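Local coordinates for protein polysaccharide deacetylase (Streptococcus pyogenes, PDB 6DQ3) that removes acetyl groups from N-acetylated sugar in the cell wall linkage unit of streptococcal rhamnopolysaccharides, as a zinc enzyme of carbohydrate esterase family 4, at residues 77-82 / 98-103; 130-135 / 168-173. One frame throughout, in Å; residues are numbered along the deposited sequence.

Interaction 1 (77-82 / 98-103); sequences DDSMID and ATNNVI. With ZN (zinc ion), chain D.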
ATOM      1  N   ASP A  77      -2.612  -2.784   2.744  1.00 29.66           N
ATOM      2  CA  ASP A  77      -3.645  -3.410   1.932  1.00 25.80           C
ATOM      3  C   ASP A  77      -4.919  -3.662   2.736  1.00 27.93           C
ATOM      4  O   ASP A  77      -4.902  -3.739   3.970  1.00 30.06           O
ATOM      5  CB  ASP A  77      -3.153  -4.738   1.337  1.00 31.02           C
ATOM      6  CG  ASP A  77      -1.906  -4.582   0.491  1.00 30.54           C
ATOM      7  OD1 ASP A  77      -1.652  -3.470  -0.011  1.00 31.64           O
ATOM      8  OD2 ASP A  77      -1.179  -5.583   0.319  1.00 34.03           O
ATOM      9  N   ASP A  78      -6.036  -3.757   1.996  1.00 29.15           N
ATOM     10  CA  ASP A  78      -7.314  -4.322   2.436  1.00 26.71           C
ATOM     11  C   ASP A  78      -8.212  -3.330   3.167  1.00 27.10           C
ATOM     12  O   ASP A  78      -9.289  -3.704   3.653  1.00 28.33           O
ATOM     13  CB  ASP A  78      -7.066  -5.553   3.320  1.00 28.91           C
ATOM     14  CG  ASP A  78      -6.480  -6.724   2.556  1.00 36.93           C
ATOM     15  OD1 ASP A  78      -6.458  -6.659   1.317  1.00 31.66           O
ATOM     16  OD2 ASP A  78      -6.018  -7.699   3.188  1.00 32.22           O
ATOM     17  N   SER A  79      -7.801  -2.073   3.219  1.00 22.97           N
ATOM     18  CA  SER A  79      -8.605  -0.967   3.734  1.00 24.85           C
ATOM     19  C   SER A  79      -9.366  -1.364   4.998  1.00 27.20           C
ATOM     20  O   SER A  79     -10.586  -1.223   5.097  1.00 25.80           O
ATOM     21  CB  SER A  79      -9.559  -0.448   2.654  1.00 24.20           C
ATOM     22  OG  SER A  79     -10.199  -1.515   1.972  1.00 31.37           O
ATOM     23  N   MET A  80      -8.615  -1.857   5.978  1.00 26.83           N
ATOM     24  CA  MET A  80      -9.180  -2.287   7.247  1.00 25.77           C
ATOM     25  C   MET A  80      -9.308  -1.106   8.200  1.00 27.73           C
ATOM     26  O   MET A  80      -8.546  -0.137   8.130  1.00 32.22           O
ATOM     27  CB  MET A  80      -8.307  -3.387   7.854  1.00 26.91           C
ATOM     28  CG  MET A  80      -8.287  -4.660   7.008  1.00 29.98           C
ATOM     29  SD  MET A  80      -7.214  -5.965   7.630  1.00 33.36           S
ATOM     30  CE  MET A  80      -5.616  -5.178   7.493  1.00 31.38           C
ATOM     31  N   ILE A  81     -10.297  -1.193   9.095  1.00 27.31           N
ATOM     32  CA  ILE A  81     -10.645  -0.044   9.923  1.00 25.11           C
ATOM     33  C   ILE A  81      -9.507   0.301  10.884  1.00 25.64           C
ATOM     34  O   ILE A  81      -9.366   1.460  11.299  1.00 29.01           O
ATOM     35  CB  ILE A  81     -11.976  -0.317  10.656  1.00 29.19           C
ATOM     36  CG1 ILE A  81     -12.456   0.942  11.381  1.00 29.78           C
ATOM     37  CG2 ILE A  81     -11.839  -1.491  11.623  1.00 29.69           C
ATOM     38  CD1 ILE A  81     -12.763   2.098  10.446  1.00 30.12           C
ATOM     39  N   ASP A  82      -8.658  -0.673  11.233  1.00 28.26           N
ATOM     40  CA  ASP A  82      -7.527  -0.364  12.100  1.00 28.03           C
ATOM     41  C   ASP A  82      -6.554   0.612  11.440  1.00 32.45           C
ATOM     42  O   ASP A  82      -5.764   1.245  12.146  1.00 27.55           O
ATOM     43  CB  ASP A  82      -6.792  -1.643  12.546  1.00 29.85           C
ATOM     44  CG  ASP A  82      -6.170  -2.425  11.389  1.00 35.49           C
ATOM     45  OD1 ASP A  82      -6.352  -2.051  10.214  1.00 29.87           O
ATOM     46  OD2 ASP A  82      -5.482  -3.430  11.668  1.00 32.73           O
ATOM     47  N   ALA A  98       1.191   7.840   3.860  1.00 31.00           N
ATOM     48  CA  ALA A  98       1.031   6.419   3.579  1.00 30.64           C
ATOM     49  C   ALA A  98      -0.136   6.199   2.628  1.00 29.54           C
ATOM     50  O   ALA A  98      -1.010   7.054   2.471  1.00 30.98           O
ATOM     51  CB  ALA A  98       0.819   5.611   4.867  1.00 32.32           C
ATOM     52  N   THR A  99      -0.137   5.027   1.992  1.00 24.89           N
ATOM     53  CA  THR A  99      -1.142   4.650   1.011  1.00 26.49           C
ATOM     54  C   THR A  99      -1.887   3.421   1.497  1.00 23.00           C
ATOM     55  O   THR A  99      -1.274   2.464   1.978  1.00 25.17           O
ATOM     56  CB  THR A  99      -0.508   4.328  -0.358  1.00 26.64           C
ATOM     57  OG1 THR A  99       0.104   5.499  -0.897  1.00 28.41           O
ATOM     58  CG2 THR A  99      -1.563   3.807  -1.334  1.00 27.66           C
ATOM     59  N   ASN A 100      -3.208   3.436   1.366  1.00 25.66           N
ATOM     60  CA  ASN A 100      -4.006   2.245   1.610  1.00 25.48           C
ATOM     61  C   ASN A 100      -4.669   1.787   0.315  1.00 23.00           C
ATOM     62  O   ASN A 100      -5.313   2.581  -0.379  1.00 25.48           O
ATOM     63  CB  ASN A 100      -5.075   2.476   2.674  1.00 29.20           C
ATOM     64  CG  ASN A 100      -5.674   1.177   3.163  1.00 27.85           C
ATOM     65  OD1 ASN A 100      -6.358   0.478   2.414  1.00 27.31           O
ATOM     66  ND2 ASN A 100      -5.404   0.832   4.415  1.00 28.54           N
ATOM     67  N   ASN A 101      -4.521   0.505   0.009  1.00 28.06           N
ATOM     68  CA  ASN A 101      -5.096  -0.089  -1.191  1.00 27.55           C
ATOM     69  C   ASN A 101      -6.466  -0.662  -0.855  1.00 26.25           C
ATOM     70  O   ASN A 101      -6.577  -1.610  -0.069  1.00 25.24           O
ATOM     71  CB  ASN A 101      -4.123  -1.132  -1.721  1.00 27.97           C
ATOM     72  CG  ASN A 101      -2.768  -0.518  -2.031  1.00 28.22           C
ATOM     73  OD1 ASN A 101      -2.693   0.498  -2.718  1.00 27.87           O
ATOM     74  ND2 ASN A 101      -1.701  -1.102  -1.496  1.00 28.48           N
ATOM     75  N   VAL A 102      -7.500  -0.096  -1.476  1.00 27.38           N
ATOM     76  CA  VAL A 102      -8.868  -0.193  -0.983  1.00 29.08           C
ATOM     77  C   VAL A 102      -9.649  -1.252  -1.751  1.00 26.23           C
ATOM     78  O   VAL A 102      -9.638  -1.283  -2.992  1.00 25.90           O
ATOM     79  CB  VAL A 102      -9.587   1.164  -1.075  1.00 29.34           C
ATOM     80  CG1 VAL A 102     -11.038   1.024  -0.598  1.00 31.55           C
ATOM     81  CG2 VAL A 102      -8.845   2.237  -0.289  1.00 31.24           C
ATOM     82  N   ILE A 103     -10.356  -2.097  -1.002  1.00 27.69           N
ATOM     83  CA  ILE A 103     -11.324  -3.041  -1.544  1.00 29.41           C
ATOM     84  C   ILE A 103     -12.652  -2.294  -1.619  1.00 28.71           C
ATOM     85  O   ILE A 103     -13.359  -2.162  -0.618  1.00 31.37           O
ATOM     86  CB  ILE A 103     -11.434  -4.295  -0.675  1.00 29.82           C
ATOM     87  CG1 ILE A 103     -10.054  -4.925  -0.469  1.00 29.38           C
ATOM     88  CG2 ILE A 103     -12.404  -5.293  -1.282  1.00 26.73           C
ATOM     89  CD1 ILE A 103     -10.033  -6.031   0.578  1.00 30.41           C
TER
HETATM   90 ZN    ZN D 402      -5.669  -7.942  -0.088  1.00 33.15          ZN
HETATM   91  O   HOH W   1      -5.623  -9.698   1.521  1.00 30.86           O
HETATM   92  O   HOH W   2     -12.965  -1.388   1.984  1.00 26.10           O

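Interaction 2 (130-135 / 168-173); sequences FQDHTV and IAIAYP. With ZN (zinc ion), chain D.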
ATOM      1  N   PHE A 130      -5.269   6.826  -1.190  1.00 24.77           N
ATOM      2  CA  PHE A 130      -6.112   5.641  -1.272  1.00 25.23           C
ATOM      3  C   PHE A 130      -6.177   5.152  -2.711  1.00 27.92           C
ATOM      4  O   PHE A 130      -6.734   5.822  -3.588  1.00 30.92           O
ATOM      5  CB  PHE A 130      -7.480   5.949  -0.684  1.00 30.08           C
ATOM      6  CG  PHE A 130      -7.386   6.353   0.750  1.00 29.66           C
ATOM      7  CD1 PHE A 130      -7.298   5.390   1.735  1.00 32.31           C
ATOM      8  CD2 PHE A 130      -7.297   7.686   1.107  1.00 31.08           C
ATOM      9  CE1 PHE A 130      -7.167   5.744   3.055  1.00 27.74           C
ATOM     10  CE2 PHE A 130      -7.167   8.050   2.431  1.00 33.56           C
ATOM     11  CZ  PHE A 130      -7.099   7.077   3.405  1.00 28.14           C
ATOM     12  N   GLN A 131      -5.586   3.990  -2.938  1.00 28.34           N
ATOM     13  CA  GLN A 131      -5.412   3.421  -4.257  1.00 27.25           C
ATOM     14  C   GLN A 131      -6.239   2.139  -4.364  1.00 27.72           C
ATOM     15  O   GLN A 131      -7.079   1.837  -3.506  1.00 27.87           O
ATOM     16  CB  GLN A 131      -3.918   3.211  -4.525  1.00 28.25           C
ATOM     17  CG  GLN A 131      -3.078   4.497  -4.419  1.00 26.18           C
ATOM     18  CD  GLN A 131      -3.448   5.551  -5.453  1.00 27.44           C
ATOM     19  OE1 GLN A 131      -3.563   5.257  -6.638  1.00 25.42           O
ATOM     20  NE2 GLN A 131      -3.648   6.785  -5.002  1.00 29.03           N
ATOM     21  N   ASP A 132      -6.011   1.386  -5.437  1.00 26.85           N
ATOM     22  CA  ASP A 132      -6.938   0.337  -5.834  1.00 25.08           C
ATOM     23  C   ASP A 132      -6.540  -1.032  -5.306  1.00 23.96           C
ATOM     24  O   ASP A 132      -5.363  -1.401  -5.311  1.00 27.07           O
ATOM     25  CB  ASP A 132      -7.036   0.288  -7.360  1.00 22.82           C
ATOM     26  CG  ASP A 132      -8.147  -0.608  -7.837  1.00 27.26           C
ATOM     27  OD1 ASP A 132      -7.937  -1.836  -7.902  1.00 27.71           O
ATOM     28  OD2 ASP A 132      -9.235  -0.078  -8.122  1.00 30.66           O
ATOM     29  N   HIS A 133      -7.547  -1.787  -4.846  1.00 25.88           N
ATOM     30  CA  HIS A 133      -7.362  -3.175  -4.442  1.00 25.38           C
ATOM     31  C   HIS A 133      -8.536  -4.031  -4.911  1.00 25.47           C
ATOM     32  O   HIS A 133      -8.928  -4.984  -4.231  1.00 24.78           O
ATOM     33  CB  HIS A 133      -7.171  -3.269  -2.926  1.00 27.88           C
ATOM     34  CG  HIS A 133      -6.415  -4.484  -2.477  1.00 26.69           C
ATOM     35  ND1 HIS A 133      -5.402  -5.058  -3.217  1.00 29.34           N
ATOM     36  CD2 HIS A 133      -6.513  -5.215  -1.343  1.00 26.05           C
ATOM     37  CE1 HIS A 133      -4.922  -6.103  -2.564  1.00 27.36           C
ATOM     38  NE2 HIS A 133      -5.580  -6.219  -1.423  1.00 28.76           N
ATOM     39  N   THR A 134      -9.094  -3.686  -6.079  1.00 28.13           N
ATOM     40  CA  THR A 134     -10.216  -4.342  -6.745  1.00 28.40           C
ATOM     41  C   THR A 134     -11.538  -4.103  -6.022  1.00 33.64           C
ATOM     42  O   THR A 134     -11.570  -3.544  -4.919  1.00 34.54           O
ATOM     43  CB  THR A 134     -10.009  -5.857  -6.901  1.00 33.88           C
ATOM     44  OG1 THR A 134     -10.289  -6.518  -5.661  1.00 31.98           O
ATOM     45  CG2 THR A 134      -8.600  -6.187  -7.372  1.00 32.24           C
ATOM     46  N   VAL A 135     -12.636  -4.529  -6.648  1.00 27.84           N
ATOM     47  CA  VAL A 135     -13.955  -4.386  -6.041  1.00 30.41           C
ATOM     48  C   VAL A 135     -14.192  -5.477  -5.007  1.00 30.56           C
ATOM     49  O   VAL A 135     -14.538  -5.197  -3.855  1.00 28.76           O
ATOM     50  CB  VAL A 135     -15.053  -4.408  -7.122  1.00 30.68           C
ATOM     51  CG1 VAL A 135     -16.433  -4.284  -6.469  1.00 29.46           C
ATOM     52  CG2 VAL A 135     -14.840  -3.320  -8.157  1.00 31.04           C
ATOM     53  N   ILE A 168      -3.958   5.910  -9.502  1.00 29.58           N
ATOM     54  CA  ILE A 168      -2.888   5.497 -10.405  1.00 30.78           C
ATOM     55  C   ILE A 168      -2.233   4.186 -10.010  1.00 31.67           C
ATOM     56  O   ILE A 168      -1.452   3.646 -10.808  1.00 32.64           O
ATOM     57  CB  ILE A 168      -1.808   6.593 -10.537  1.00 33.38           C
ATOM     58  CG1 ILE A 168      -1.141   6.867  -9.185  1.00 37.81           C
ATOM     59  CG2 ILE A 168      -2.414   7.878 -11.069  1.00 33.48           C
ATOM     60  CD1 ILE A 168       0.167   7.628  -9.307  1.00 39.39           C
ATOM     61  N   ALA A 169      -2.497   3.656  -8.814  1.00 26.25           N
ATOM     62  CA  ALA A 169      -1.792   2.479  -8.330  1.00 24.59           C
ATOM     63  C   ALA A 169      -2.774   1.385  -7.951  1.00 29.19           C
ATOM     64  O   ALA A 169      -3.882   1.657  -7.480  1.00 27.15           O
ATOM     65  CB  ALA A 169      -0.908   2.822  -7.116  1.00 29.45           C
ATOM     66  N   ILE A 170      -2.348   0.138  -8.153  1.00 29.26           N
ATOM     67  CA  ILE A 170      -3.133  -1.028  -7.771  1.00 29.52           C
ATOM     68  C   ILE A 170      -2.228  -2.000  -7.026  1.00 26.43           C
ATOM     69  O   ILE A 170      -1.030  -2.112  -7.311  1.00 28.63           O
ATOM     70  CB  ILE A 170      -3.787  -1.712  -9.001  1.00 31.89           C
ATOM     71  CG1 ILE A 170      -4.622  -2.924  -8.576  1.00 26.66           C
ATOM     72  CG2 ILE A 170      -2.714  -2.112 -10.013  1.00 28.87           C
ATOM     73  CD1 ILE A 170      -5.429  -3.540  -9.701  1.00 29.75           C
ATOM     74  N   ALA A 171      -2.806  -2.675  -6.034  1.00 27.85           N
ATOM     75  CA  ALA A 171      -2.189  -3.831  -5.389  1.00 25.19           C
ATOM     76  C   ALA A 171      -3.019  -5.056  -5.759  1.00 26.33           C
ATOM     77  O   ALA A 171      -4.228  -5.075  -5.520  1.00 25.87           O
ATOM     78  CB  ALA A 171      -2.130  -3.662  -3.867  1.00 24.82           C
ATOM     79  N   TYR A 172      -2.384  -6.065  -6.350  1.00 28.91           N
ATOM     80  CA  TYR A 172      -3.121  -7.259  -6.772  1.00 28.03           C
ATOM     81  C   TYR A 172      -3.470  -8.110  -5.557  1.00 28.30           C
ATOM     82  O   TYR A 172      -2.601  -8.352  -4.708  1.00 26.30           O
ATOM     83  CB  TYR A 172      -2.301  -8.070  -7.776  1.00 26.16           C
ATOM     84  CG  TYR A 172      -1.788  -7.200  -8.893  1.00 24.46           C
ATOM     85  CD1 TYR A 172      -2.670  -6.573  -9.762  1.00 26.66           C
ATOM     86  CD2 TYR A 172      -0.432  -6.967  -9.054  1.00 27.20           C
ATOM     87  CE1 TYR A 172      -2.219  -5.752 -10.753  1.00 26.44           C
ATOM     88  CE2 TYR A 172       0.032  -6.152 -10.056  1.00 29.99           C
ATOM     89  CZ  TYR A 172      -0.866  -5.543 -10.902  1.00 26.28           C
ATOM     90  OH  TYR A 172      -0.418  -4.724 -11.904  1.00 26.56           O
ATOM     91  N   PRO A 173      -4.719  -8.566  -5.425  1.00 26.89           N
ATOM     92  CA  PRO A 173      -5.076  -9.390  -4.263  1.00 21.33           C
ATOM     93  C   PRO A 173      -4.190 -10.620  -4.155  1.00 28.49           C
ATOM     94  O   PRO A 173      -4.021 -11.380  -5.115  1.00 28.73           O
ATOM     95  CB  PRO A 173      -6.544  -9.753  -4.519  1.00 25.24           C
ATOM     96  CG  PRO A 173      -7.060  -8.578  -5.303  1.00 25.34           C
ATOM     97  CD  PRO A 173      -5.908  -8.179  -6.207  1.00 25.39           C
TER
HETATM   98 ZN    ZN D 402      -5.669  -7.942  -0.088  1.00 33.15          ZN
HETATM   99  O   HOH W   1      -5.623  -9.698   1.521  1.00 30.86           O

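Interaction 1 (77-82 / 98-103)
Asp77 and Asn101 sit next to each other on the two bridged strands, and their side chains run the same way off one face of the sheet. Carboxylate and amide planes are 40° apart, yet the bond between them is nearly straight: Asn101 ND2 gives a hydrogen to Asp77 OD1 at 2.8 Å, in the plane of its own amide and nearly in line with the acceptor's C-O bond. Asp77 OD2 is taken by a salt bridge to Arg212. The carboxylate is thus held at both oxygens, and an acetate ion lies beside it. One residue on, Asp78 N donates to Asn101 O at 3.0 Å, a rather bent bond (139° at the hydrogen).

The contact lies at the carboxyl ends of the two parallel strands of a beta-alpha-beta unit, 71-77 and 98-102, joined by helix 81-93, with the metal site at the strand ends, as in other family 4 deacetylases. Asp78 comes just after the strand. Its carboxylate reaches zinc through OD1 at 2.1 Å, beside the ligands His133 and His137. The other oxygen, OD2, accepts from a zinc-bound water at 2.6 Å. Ile103 lies alongside, pointing the same way, its CD1 3.7 Å from Asp78 OD1, so a methyl group flanks the metal-bound oxygen.

Ser79 turns back over the end of the second strand. With chi1 at 45°, OG is tucked between its own N and carbonyl carbon and faces Ile103 N, which donates to it at 3.0 Å in a nearly straight bond. CG1 of Val102 packs against the same hydroxyl. A water bound to Ser79 OG also donates to Ile103 O at 2.7 Å, so the hydroxyl and the water together engage both backbone polar atoms of the residue at the N-cap of helix 104-108.

Interaction 2 (130-135 / 168-173)
Strands 130-132 and 169-171 meet at 65° through a single bridge, Asp132 to Ile170, with Asp132 N donating to Ala169 O at 3.0 Å and Ala171 N to Asp132 O at 2.9 Å. Both belong to the NodB-homology domain of family 4 esterases, a distorted beta/alpha barrel, and strand 130-132 runs on into the zinc ligand His133. At the other end of the contact Gln131 is bent along its chain, bringing OE1 to two backbone donors: Ile168 N lies in its carbonyl plane, whereas Ala169 N is tilted out by 21°.

Asp132 and Ile170 run side by side, with CD1 of Ile170 3.5 Å from Asp132 OD1. That oxygen also accepts from Thr134 N, from above the carboxylate plane, closing an Asx turn; OD2 is hydrogen-bonded to Ser155 OG. Thr134 CG2 and Pro173 CG reach toward each other, 3.5 Å apart.

His133 is held at both nitrogens. NE2 binds zinc at 2.2 Å, while the ring's other nitrogen, ND1, donates to Ala171 O at 2.6 Å, which would probably make the ring a more electron-rich ligand; the carbonyl oxygen lies in the ring plane, while the donor stands 46° out of the carbonyl plane.

In the fold
Both contacts lie in the buried core and meet at one zinc, to which interaction 1 brings a carboxylate and interaction 2 an imidazole; the metal-bound water is common to both. Strands 98-102 and 128-132 are neighbours in the sheet, probably joined by backbone bonds between Val102 N and Gln131 O and between Gln131 N and Asn100 O, so the two contacts form one continuous block. Their chemistry differs. Contact 77-82/98-103 closes a parallel beta-alpha-beta unit largely through polar side chains and a bridging water. Contact 130-135/168-173 joins strongly inclined strands, and backbone amides and carbonyls take part in every hydrogen bond across it.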